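Membrane-associated protein VP24 (Marburg virus - Musoke, Kenya, 1980, PDB 4OR8) may act as a minor matrix protein of the virion, with a role in nucleocapsid assembly and in budding of virus particles. Local coordinates at residues Arg109-Lys117 and Ile195-Ile204; Leu35-Trp43 and Leu159-Met168. All blocks are in the same frame, centred on the assembly; numbering follows the deposited sequence. Where two conformers were deposited one is given.

Interaction 1: Arg109-Lys117 and Ile195-Ile204; sequences RILLGVALK and IKLTGQQIII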
loop_
_atom_site.group_PDB
_atom_site.type_symbol
_atom_site.label_atom_id
_atom_site.label_comp_id
_atom_site.label_asym_id
_atom_site.label_seq_id
_atom_site.Cartn_x
_atom_site.Cartn_y
_atom_site.Cartn_z
ATOM N N ARG B 109 -15.310 -5.662 2.876
ATOM C CA ARG B 109 -16.452 -6.566 2.880
ATOM C C ARG B 109 -17.035 -6.663 1.479
ATOM O O ARG B 109 -17.341 -7.751 0.998
ATOM C CB ARG B 109 -17.508 -6.065 3.863
ATOM C CG ARG B 109 -18.648 -7.031 4.129
ATOM C CD ARG B 109 -19.682 -6.382 5.043
ATOM N NE ARG B 109 -20.917 -7.156 5.139
ATOM C CZ ARG B 109 -21.262 -7.887 6.191
ATOM N NH1 ARG B 109 -20.469 -7.947 7.253
ATOM N NH2 ARG B 109 -22.406 -8.557 6.184
ATOM N N ILE B 110 -17.171 -5.512 0.830
ATOM C CA ILE B 110 -17.652 -5.437 -0.542
ATOM C C ILE B 110 -16.714 -6.184 -1.483
ATOM O O ILE B 110 -17.154 -6.922 -2.365
ATOM C CB ILE B 110 -17.779 -3.969 -0.997
ATOM C CG1 ILE B 110 -18.928 -3.285 -0.253
ATOM C CG2 ILE B 110 -17.996 -3.878 -2.497
ATOM C CD1 ILE B 110 -19.120 -1.835 -0.629
ATOM N N LEU B 111 -15.417 -5.995 -1.276
ATOM C CA LEU B 111 -14.400 -6.621 -2.107
ATOM C C LEU B 111 -14.480 -8.141 -1.976
ATOM O O LEU B 111 -14.367 -8.869 -2.963
ATOM C CB LEU B 111 -13.017 -6.102 -1.710
ATOM C CG LEU B 111 -11.853 -6.252 -2.691
ATOM C CD1 LEU B 111 -10.786 -5.217 -2.382
ATOM C CD2 LEU B 111 -11.265 -7.649 -2.619
ATOM N N LEU B 112 -14.692 -8.615 -0.754
ATOM C CA LEU B 112 -14.826 -10.045 -0.507
ATOM C C LEU B 112 -16.060 -10.617 -1.193
ATOM O O LEU B 112 -16.031 -11.738 -1.702
ATOM C CB LEU B 112 -14.861 -10.337 0.994
ATOM C CG LEU B 112 -13.491 -10.464 1.655
ATOM C CD1 LEU B 112 -13.627 -10.692 3.147
ATOM C CD2 LEU B 112 -12.718 -11.601 1.018
ATOM N N GLY B 113 -17.141 -9.845 -1.209
ATOM C CA GLY B 113 -18.362 -10.265 -1.871
ATOM C C GLY B 113 -18.123 -10.514 -3.349
ATOM O O GLY B 113 -18.640 -11.470 -3.924
ATOM N N VAL B 114 -17.326 -9.645 -3.959
ATOM C CA VAL B 114 -16.950 -9.792 -5.358
ATOM C C VAL B 114 -16.102 -11.045 -5.582
ATOM O O VAL B 114 -16.325 -11.791 -6.536
ATOM C CB VAL B 114 -16.187 -8.542 -5.856
ATOM C CG1 VAL B 114 -15.600 -8.776 -7.240
ATOM C CG2 VAL B 114 -17.106 -7.338 -5.861
ATOM N N ALA B 115 -15.140 -11.270 -4.690
ATOM C CA ALA B 115 -14.218 -12.400 -4.794
ATOM C C ALA B 115 -14.957 -13.732 -4.767
ATOM O O ALA B 115 -14.602 -14.666 -5.485
ATOM C CB ALA B 115 -13.197 -12.350 -3.678
ATOM N N LEU B 116 -15.992 -13.817 -3.938
ATOM C CA LEU B 116 -16.794 -15.034 -3.852
ATOM C C LEU B 116 -17.518 -15.362 -5.156
ATOM O O LEU B 116 -17.972 -16.492 -5.347
ATOM C CB LEU B 116 -17.810 -14.939 -2.711
ATOM C CG LEU B 116 -17.429 -15.486 -1.333
ATOM C CD1 LEU B 116 -16.120 -14.898 -0.843
ATOM C CD2 LEU B 116 -18.543 -15.198 -0.341
ATOM N N LYS B 117 -17.638 -14.382 -6.047
ATOM C CA LYS B 117 -18.311 -14.626 -7.319
ATOM C C LYS B 117 -17.313 -14.813 -8.458
ATOM O O LYS B 117 -17.712 -14.875 -9.616
ATOM C CB LYS B 117 -19.313 -13.515 -7.664
ATOM C CG LYS B 117 -20.432 -13.337 -6.642
ATOM C CD LYS B 117 -21.242 -14.614 -6.447
ATOM C CE LYS B 117 -22.018 -14.973 -7.707
ATOM N NZ LYS B 117 -22.779 -16.245 -7.549
ATOM N N ILE B 195 -17.787 -5.036 -12.346
ATOM C CA ILE B 195 -18.695 -6.164 -12.244
ATOM C C ILE B 195 -20.086 -5.675 -11.844
ATOM O O ILE B 195 -20.222 -4.646 -11.183
ATOM C CB ILE B 195 -18.166 -7.206 -11.227
ATOM C CG1 ILE B 195 -18.952 -8.514 -11.319
ATOM C CG2 ILE B 195 -18.195 -6.647 -9.814
ATOM C CD1 ILE B 195 -18.372 -9.628 -10.487
ATOM N N LYS B 196 -21.116 -6.392 -12.282
ATOM C CA LYS B 196 -22.472 -6.163 -11.794
ATOM C C LYS B 196 -22.882 -7.341 -10.923
ATOM O O LYS B 196 -22.715 -8.492 -11.315
ATOM C CB LYS B 196 -23.464 -6.005 -12.947
ATOM C CG LYS B 196 -23.487 -4.632 -13.592
ATOM C CD LYS B 196 -22.360 -4.464 -14.596
ATOM C CE LYS B 196 -22.543 -3.203 -15.424
ATOM N NZ LYS B 196 -21.437 -3.018 -16.401
ATOM N N LEU B 197 -23.407 -7.051 -9.738
ATOM C CA LEU B 197 -23.833 -8.095 -8.815
ATOM C C LEU B 197 -25.062 -7.651 -8.031
ATOM O O LEU B 197 -25.041 -6.616 -7.362
ATOM C CB LEU B 197 -22.699 -8.466 -7.854
ATOM C CG LEU B 197 -21.515 -9.268 -8.409
ATOM C CD1 LEU B 197 -20.434 -9.458 -7.351
ATOM C CD2 LEU B 197 -21.979 -10.613 -8.948
ATOM N N THR B 198 -26.127 -8.443 -8.128
ATOM C CA THR B 198 -27.387 -8.191 -7.421
ATOM C C THR B 198 -27.914 -6.762 -7.559
ATOM O O THR B 198 -28.383 -6.170 -6.587
ATOM C CB THR B 198 -27.291 -8.560 -5.926
ATOM O OG1 THR B 198 -26.393 -7.663 -5.263
ATOM C CG2 THR B 198 -26.798 -9.989 -5.761
ATOM N N GLY B 199 -27.831 -6.213 -8.766
ATOM C CA GLY B 199 -28.408 -4.913 -9.052
ATOM C C GLY B 199 -27.590 -3.723 -8.582
ATOM O O GLY B 199 -28.150 -2.680 -8.239
ATOM N N GLN B 200 -26.269 -3.867 -8.564
ATOM C CA GLN B 200 -25.402 -2.737 -8.250
ATOM C C GLN B 200 -24.017 -2.839 -8.884
ATOM O O GLN B 200 -23.288 -3.811 -8.672
ATOM C CB GLN B 200 -25.307 -2.508 -6.736
ATOM C CG GLN B 200 -24.891 -3.711 -5.910
ATOM C CD GLN B 200 -25.013 -3.440 -4.422
ATOM O OE1 GLN B 200 -26.100 -3.151 -3.922
ATOM N NE2 GLN B 200 -23.895 -3.511 -3.711
ATOM N N GLN B 201 -23.667 -1.821 -9.666
ATOM C CA GLN B 201 -22.400 -1.799 -10.383
ATOM C C GLN B 201 -21.227 -1.559 -9.438
ATOM O O GLN B 201 -21.156 -0.528 -8.773
ATOM C CB GLN B 201 -22.419 -0.721 -11.464
ATOM C CG GLN B 201 -21.318 -0.879 -12.496
ATOM C CD GLN B 201 -21.204 0.317 -13.418
ATOM O OE1 GLN B 201 -21.264 1.466 -12.976
ATOM N NE2 GLN B 201 -21.037 0.053 -14.709
ATOM N N ILE B 202 -20.305 -2.513 -9.389
ATOM C CA ILE B 202 -19.143 -2.407 -8.516
ATOM C C ILE B 202 -17.860 -2.239 -9.325
ATOM O O ILE B 202 -17.606 -2.993 -10.262
ATOM C CB ILE B 202 -19.019 -3.641 -7.607
ATOM C CG1 ILE B 202 -20.310 -3.845 -6.814
ATOM C CG2 ILE B 202 -17.827 -3.504 -6.672
ATOM C CD1 ILE B 202 -20.292 -5.066 -5.925
ATOM N N ILE B 203 -17.056 -1.244 -8.957
ATOM C CA ILE B 203 -15.800 -0.971 -9.648
ATOM C C ILE B 203 -14.617 -0.869 -8.686
ATOM O O ILE B 203 -14.613 -0.043 -7.775
ATOM C CB ILE B 203 -15.883 0.322 -10.477
ATOM C CG1 ILE B 203 -16.826 0.130 -11.666
ATOM C CG2 ILE B 203 -14.504 0.725 -10.968
ATOM C CD1 ILE B 203 -18.061 0.998 -11.625
ATOM N N ILE B 204 -13.612 -1.710 -8.904
ATOM C CA ILE B 204 -12.403 -1.699 -8.087
ATOM C C ILE B 204 -11.212 -1.179 -8.884
ATOM O O ILE B 204 -10.822 -1.768 -9.888
ATOM C CB ILE B 204 -12.076 -3.102 -7.562
ATOM C CG1 ILE B 204 -13.255 -3.648 -6.758
ATOM C CG2 ILE B 204 -10.805 -3.081 -6.722
ATOM C CD1 ILE B 204 -13.136 -5.116 -6.428
#
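Ile110, Leu111 and Val114 bring the helical segment 109-117 against the strand 201-204 with axes 10.2 Å apart and their N-to-C directions at 104°, so helix and strand run almost crosswise. This is alpha/beta packing in the pyramidal fold of VP24: helix 104-115 lies against a beta hairpin, the outermost strand 192-196 of the mixed sheet and its antiparallel neighbour 201-206. Backbone bonds pair Ile195 with Ile202 in both directions, Ile195 N to Ile202 O measuring 2.9 Å, and this pairing sets Ile195 and Ile202 side by side facing the helix. Val114 is central. With CG1 anti to the backbone N (chi1 171°), CG2 is left beside that N and reaches Ile202 CD1 at 3.9 Å and Ile195 CG2 at 4.2 Å, the Val114 and Ile202 branches lying antiparallel alongside one another. One turn back, Ile110 CG2 meets Ile202 CG2, while Leu111 sets its CG against Ile204 CD1, the side chains nearly perpendicular. The contact is apolar, and buried except at the partly exposed Lys117; Ile110 also packs on Val213 and Val215 of strand 210-221. At the turn end, both methyls of Leu197 press from one side on Lys117, CD1 and CD2 each 3.9 Å from Lys117 CG.

Interaction 2: Leu35-Trp43 and Leu159-Met168; sequences LDLNSTARW and LTSDMFKILM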
loop_
_atom_site.group_PDB
_atom_site.type_symbol
_atom_site.label_atom_id
_atom_site.label_comp_id
_atom_site.label_asym_id
_atom_site.label_seq_id
_atom_site.Cartn_x
_atom_site.Cartn_y
_atom_site.Cartn_z
ATOM N N LEU B 35 -11.672 -28.391 11.270
ATOM C CA LEU B 35 -11.408 -26.966 11.435
ATOM C C LEU B 35 -12.697 -26.143 11.503
ATOM O O LEU B 35 -13.798 -26.686 11.401
ATOM C CB LEU B 35 -10.480 -26.458 10.326
ATOM C CG LEU B 35 -10.682 -27.019 8.915
ATOM C CD1 LEU B 35 -11.845 -26.340 8.215
ATOM C CD2 LEU B 35 -9.407 -26.884 8.098
ATOM N N ASP B 36 -12.550 -24.833 11.671
ATOM C CA ASP B 36 -13.687 -23.949 11.913
ATOM C C ASP B 36 -14.463 -23.629 10.635
ATOM O O ASP B 36 -14.230 -22.601 9.996
ATOM C CB ASP B 36 -13.207 -22.654 12.572
ATOM C CG ASP B 36 -14.267 -22.018 13.446
ATOM O OD1 ASP B 36 -15.466 -22.270 13.206
ATOM O OD2 ASP B 36 -13.899 -21.264 14.372
ATOM N N LEU B 37 -15.394 -24.506 10.275
ATOM C CA LEU B 37 -16.161 -24.355 9.041
ATOM C C LEU B 37 -17.143 -23.187 9.087
ATOM O O LEU B 37 -17.359 -22.512 8.079
ATOM C CB LEU B 37 -16.907 -25.648 8.711
ATOM C CG LEU B 37 -16.054 -26.860 8.334
ATOM C CD1 LEU B 37 -16.930 -28.086 8.137
ATOM C CD2 LEU B 37 -15.243 -26.578 7.081
ATOM N N ASN B 38 -17.736 -22.950 10.253
ATOM C CA ASN B 38 -18.747 -21.904 10.403
ATOM C C ASN B 38 -18.174 -20.488 10.434
ATOM O O ASN B 38 -18.917 -19.510 10.530
ATOM C CB ASN B 38 -19.605 -22.161 11.645
ATOM C CG ASN B 38 -18.804 -22.731 12.800
ATOM O OD1 ASN B 38 -17.915 -23.563 12.602
ATOM N ND2 ASN B 38 -19.113 -22.286 14.014
ATOM N N SER B 39 -16.852 -20.385 10.343
ATOM C CA SER B 39 -16.176 -19.092 10.328
ATOM C C SER B 39 -16.482 -18.320 9.048
ATOM O O SER B 39 -16.351 -17.098 9.003
ATOM C CB SER B 39 -14.666 -19.285 10.473
ATOM O OG SER B 39 -14.172 -20.179 9.489
ATOM N N THR B 40 -16.889 -19.043 8.010
ATOM C CA THR B 40 -17.246 -18.431 6.735
ATOM C C THR B 40 -18.554 -17.653 6.836
ATOM O O THR B 40 -18.844 -16.799 5.999
ATOM C CB THR B 40 -17.413 -19.489 5.637
ATOM O OG1 THR B 40 -18.538 -20.321 5.946
ATOM C CG2 THR B 40 -16.170 -20.349 5.536
ATOM N N ALA B 41 -19.345 -17.959 7.858
ATOM C CA ALA B 41 -20.635 -17.306 8.038
ATOM C C ALA B 41 -20.546 -16.167 9.045
ATOM O O ALA B 41 -21.545 -15.512 9.347
ATOM C CB ALA B 41 -21.686 -18.316 8.463
ATOM N N ARG B 42 -19.343 -15.929 9.558
ATOM C CA ARG B 42 -19.121 -14.866 10.530
ATOM C C ARG B 42 -18.314 -13.715 9.939
ATOM O O ARG B 42 -17.442 -13.921 9.095
ATOM C CB ARG B 42 -18.397 -15.408 11.762
ATOM C CG ARG B 42 -19.168 -16.456 12.543
ATOM C CD ARG B 42 -18.333 -16.978 13.699
ATOM N NE ARG B 42 -17.961 -18.379 13.522
ATOM C CZ ARG B 42 -17.010 -18.994 14.220
ATOM N NH1 ARG B 42 -16.319 -18.329 15.137
ATOM N NH2 ARG B 42 -16.743 -20.273 13.994
ATOM N N TRP B 43 -18.612 -12.504 10.396
ATOM C CA TRP B 43 -17.834 -11.325 10.040
ATOM C C TRP B 43 -17.437 -10.596 11.320
ATOM O O TRP B 43 -18.144 -9.700 11.782
ATOM C CB TRP B 43 -18.641 -10.406 9.126
ATOM C CG TRP B 43 -17.908 -9.171 8.698
ATOM C CD1 TRP B 43 -18.043 -7.917 9.216
ATOM C CD2 TRP B 43 -16.927 -9.072 7.658
ATOM N NE1 TRP B 43 -17.208 -7.042 8.564
ATOM C CE2 TRP B 43 -16.511 -7.726 7.602
ATOM C CE3 TRP B 43 -16.359 -9.989 6.769
ATOM C CZ2 TRP B 43 -15.556 -7.274 6.693
ATOM C CZ3 TRP B 43 -15.409 -9.540 5.868
ATOM C CH2 TRP B 43 -15.017 -8.195 5.837
ATOM N N LEU B 159 -20.951 -27.983 2.851
ATOM C CA LEU B 159 -19.771 -27.336 3.418
ATOM C C LEU B 159 -18.796 -28.371 3.976
ATOM O O LEU B 159 -18.754 -28.621 5.182
ATOM C CB LEU B 159 -20.167 -26.316 4.495
ATOM C CG LEU B 159 -19.048 -25.520 5.180
ATOM C CD1 LEU B 159 -18.119 -24.889 4.160
ATOM C CD2 LEU B 159 -19.631 -24.456 6.094
ATOM N N THR B 160 -18.022 -28.980 3.086
ATOM C CA THR B 160 -17.015 -29.953 3.491
ATOM C C THR B 160 -15.663 -29.272 3.688
ATOM O O THR B 160 -15.501 -28.096 3.363
ATOM C CB THR B 160 -16.873 -31.077 2.452
ATOM O OG1 THR B 160 -16.559 -30.512 1.172
ATOM C CG2 THR B 160 -18.168 -31.861 2.345
ATOM N N SER B 161 -14.696 -30.010 4.220
ATOM C CA SER B 161 -13.360 -29.459 4.417
ATOM C C SER B 161 -12.739 -29.079 3.073
ATOM O O SER B 161 -12.099 -28.036 2.952
ATOM C CB SER B 161 -12.462 -30.443 5.173
ATOM O OG SER B 161 -12.101 -31.541 4.356
ATOM N N ASP B 162 -12.942 -29.928 2.070
ATOM C CA ASP B 162 -12.485 -29.652 0.710
ATOM C C ASP B 162 -13.046 -28.338 0.169
ATOM O O ASP B 162 -12.306 -27.514 -0.374
ATOM C CB ASP B 162 -12.873 -30.796 -0.225
ATOM C CG ASP B 162 -11.841 -31.902 -0.253
ATOM O OD1 ASP B 162 -10.993 -31.950 0.663
ATOM O OD2 ASP B 162 -11.879 -32.723 -1.194
ATOM N N MET B 163 -14.353 -28.152 0.320
ATOM C CA MET B 163 -15.012 -26.940 -0.153
ATOM C C MET B 163 -14.551 -25.695 0.602
ATOM O O MET B 163 -14.444 -24.616 0.025
ATOM C CB MET B 163 -16.532 -27.093 -0.080
ATOM C CG MET B 163 -17.087 -28.052 -1.120
ATOM S SD MET B 163 -16.812 -27.469 -2.807
ATOM C CE MET B 163 -16.374 -28.997 -3.631
ATOM N N PHE B 164 -14.276 -25.854 1.890
ATOM C CA PHE B 164 -13.726 -24.772 2.693
ATOM C C PHE B 164 -12.328 -24.414 2.196
ATOM O O PHE B 164 -11.994 -23.241 2.041
ATOM C CB PHE B 164 -13.673 -25.184 4.164
ATOM C CG PHE B 164 -13.082 -24.142 5.069
ATOM C CD1 PHE B 164 -11.727 -24.144 5.361
ATOM C CD2 PHE B 164 -13.881 -23.163 5.632
ATOM C CE1 PHE B 164 -11.184 -23.185 6.190
ATOM C CE2 PHE B 164 -13.342 -22.203 6.465
ATOM C CZ PHE B 164 -11.993 -22.214 6.744
ATOM N N LYS B 165 -11.518 -25.439 1.955
ATOM C CA LYS B 165 -10.150 -25.256 1.494
ATOM C C LYS B 165 -10.131 -24.524 0.157
ATOM O O LYS B 165 -9.388 -23.560 -0.027
ATOM C CB LYS B 165 -9.460 -26.611 1.346
ATOM C CG LYS B 165 -8.081 -26.673 1.962
ATOM C CD LYS B 165 -8.155 -26.987 3.443
ATOM C CE LYS B 165 -8.511 -28.443 3.664
ATOM N NZ LYS B 165 -7.505 -29.348 3.040
ATOM N N ILE B 166 -10.961 -24.993 -0.768
ATOM C CA ILE B 166 -11.056 -24.397 -2.095
ATOM C C ILE B 166 -11.524 -22.949 -2.013
ATOM O O ILE B 166 -10.994 -22.071 -2.699
ATOM C CB ILE B 166 -12.005 -25.210 -3.004
ATOM C CG1 ILE B 166 -11.397 -26.581 -3.306
ATOM C CG2 ILE B 166 -12.288 -24.468 -4.302
ATOM C CD1 ILE B 166 -12.262 -27.450 -4.187
ATOM N N LEU B 167 -12.507 -22.704 -1.154
ATOM C CA LEU B 167 -13.055 -21.364 -0.984
ATOM C C LEU B 167 -11.992 -20.363 -0.551
ATOM O O LEU B 167 -11.924 -19.259 -1.085
ATOM C CB LEU B 167 -14.204 -21.374 0.019
ATOM C CG LEU B 167 -14.835 -20.000 0.247
ATOM C CD1 LEU B 167 -15.417 -19.472 -1.057
ATOM C CD2 LEU B 167 -15.889 -20.052 1.347
ATOM N N MET B 168 -11.163 -20.754 0.411
ATOM C CA MET B 168 -10.087 -19.893 0.884
ATOM C C MET B 168 -9.028 -19.704 -0.200
ATOM O O MET B 168 -8.548 -18.595 -0.422
ATOM C CB MET B 168 -9.455 -20.466 2.151
ATOM C CG MET B 168 -10.439 -20.716 3.282
ATOM S SD MET B 168 -11.349 -19.241 3.795
ATOM C CE MET B 168 -13.027 -19.848 3.673
#
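Phe164 meets Leu35, Leu37, Ser39 and Thr40 across this contact, its aromatic ring set into the curve of segment 35-43. CG lies anti to the backbone N (chi1 178°), which carries the ring off helix 161-178 toward the turn. The dense part surrounds the ring. Thr40 CG2 comes to the ring edge together with Ser39 OG, near its plane, 3.5 Å from Phe164 CE2, and the same methyl lies 3.7 Å from Met168 CE. Met168, bent at chi2 and chi3, folds back so that its CE also sits over one face of the ring, toward the rim; Leu35 CD1 occupies the opposite face in a CH-pi contact, 4.0 Å from the Phe164 centroid and 26° off the normal. Leu37 CD2 approaches obliquely, 3.6 Å from Phe164 CB, while Leu37 CB rests 4.0 Å from Leu159 CD2.

The arrangement is a loop with a short 3-10 turn, residues 38-40, laid on the first turns of a helix whose N-cap is Thr160; its OG1 accepts a weak bond from Met163 N. Asp36 is the centre of an inverse gamma turn, and Thr40 OG1 donates to Leu37 O at 3.3 Å, tying the 3-10 turn to Leu37 while Thr40 CG2 faces the ring. Ser39 and Thr40 are buried, and Ser39 also pairs through its backbone with Gly57, linking the loop to the turn after strand 51-56.

Leu35, though exposed overall, still lays CD1 on the ring; beyond it the contact thins toward the exposed Ser161, which Leu37 reaches only at 4.4 Å, from CD2 to CA. Asp36, also exposed, directs its CB away from the helix, and its carboxylate lies against Arg42 in a salt bridge of doubtful geometry.

Overall arrangement
Interaction 1 is core: its centre lies about 8 Å from that of the chain, and eight of its nine touching residues are buried. Interaction 2 lies about 18 Å out and is only partly buried, three of its eleven touching residues being exposed. Aliphatic side chains carry the first, whereas an aromatic ring organises the second, with the polar bonds made within each segment or to neighbouring parts of the chain rather than across the contact. Their centres are about 20 Å apart, yet they meet through Trp43, which has a cation-pi contact with Arg109 and packs on Leu112. Helix 161-178 also serves both: its beginning receives the loop, and its later residues Phe175 and Met178 pack on Leu111.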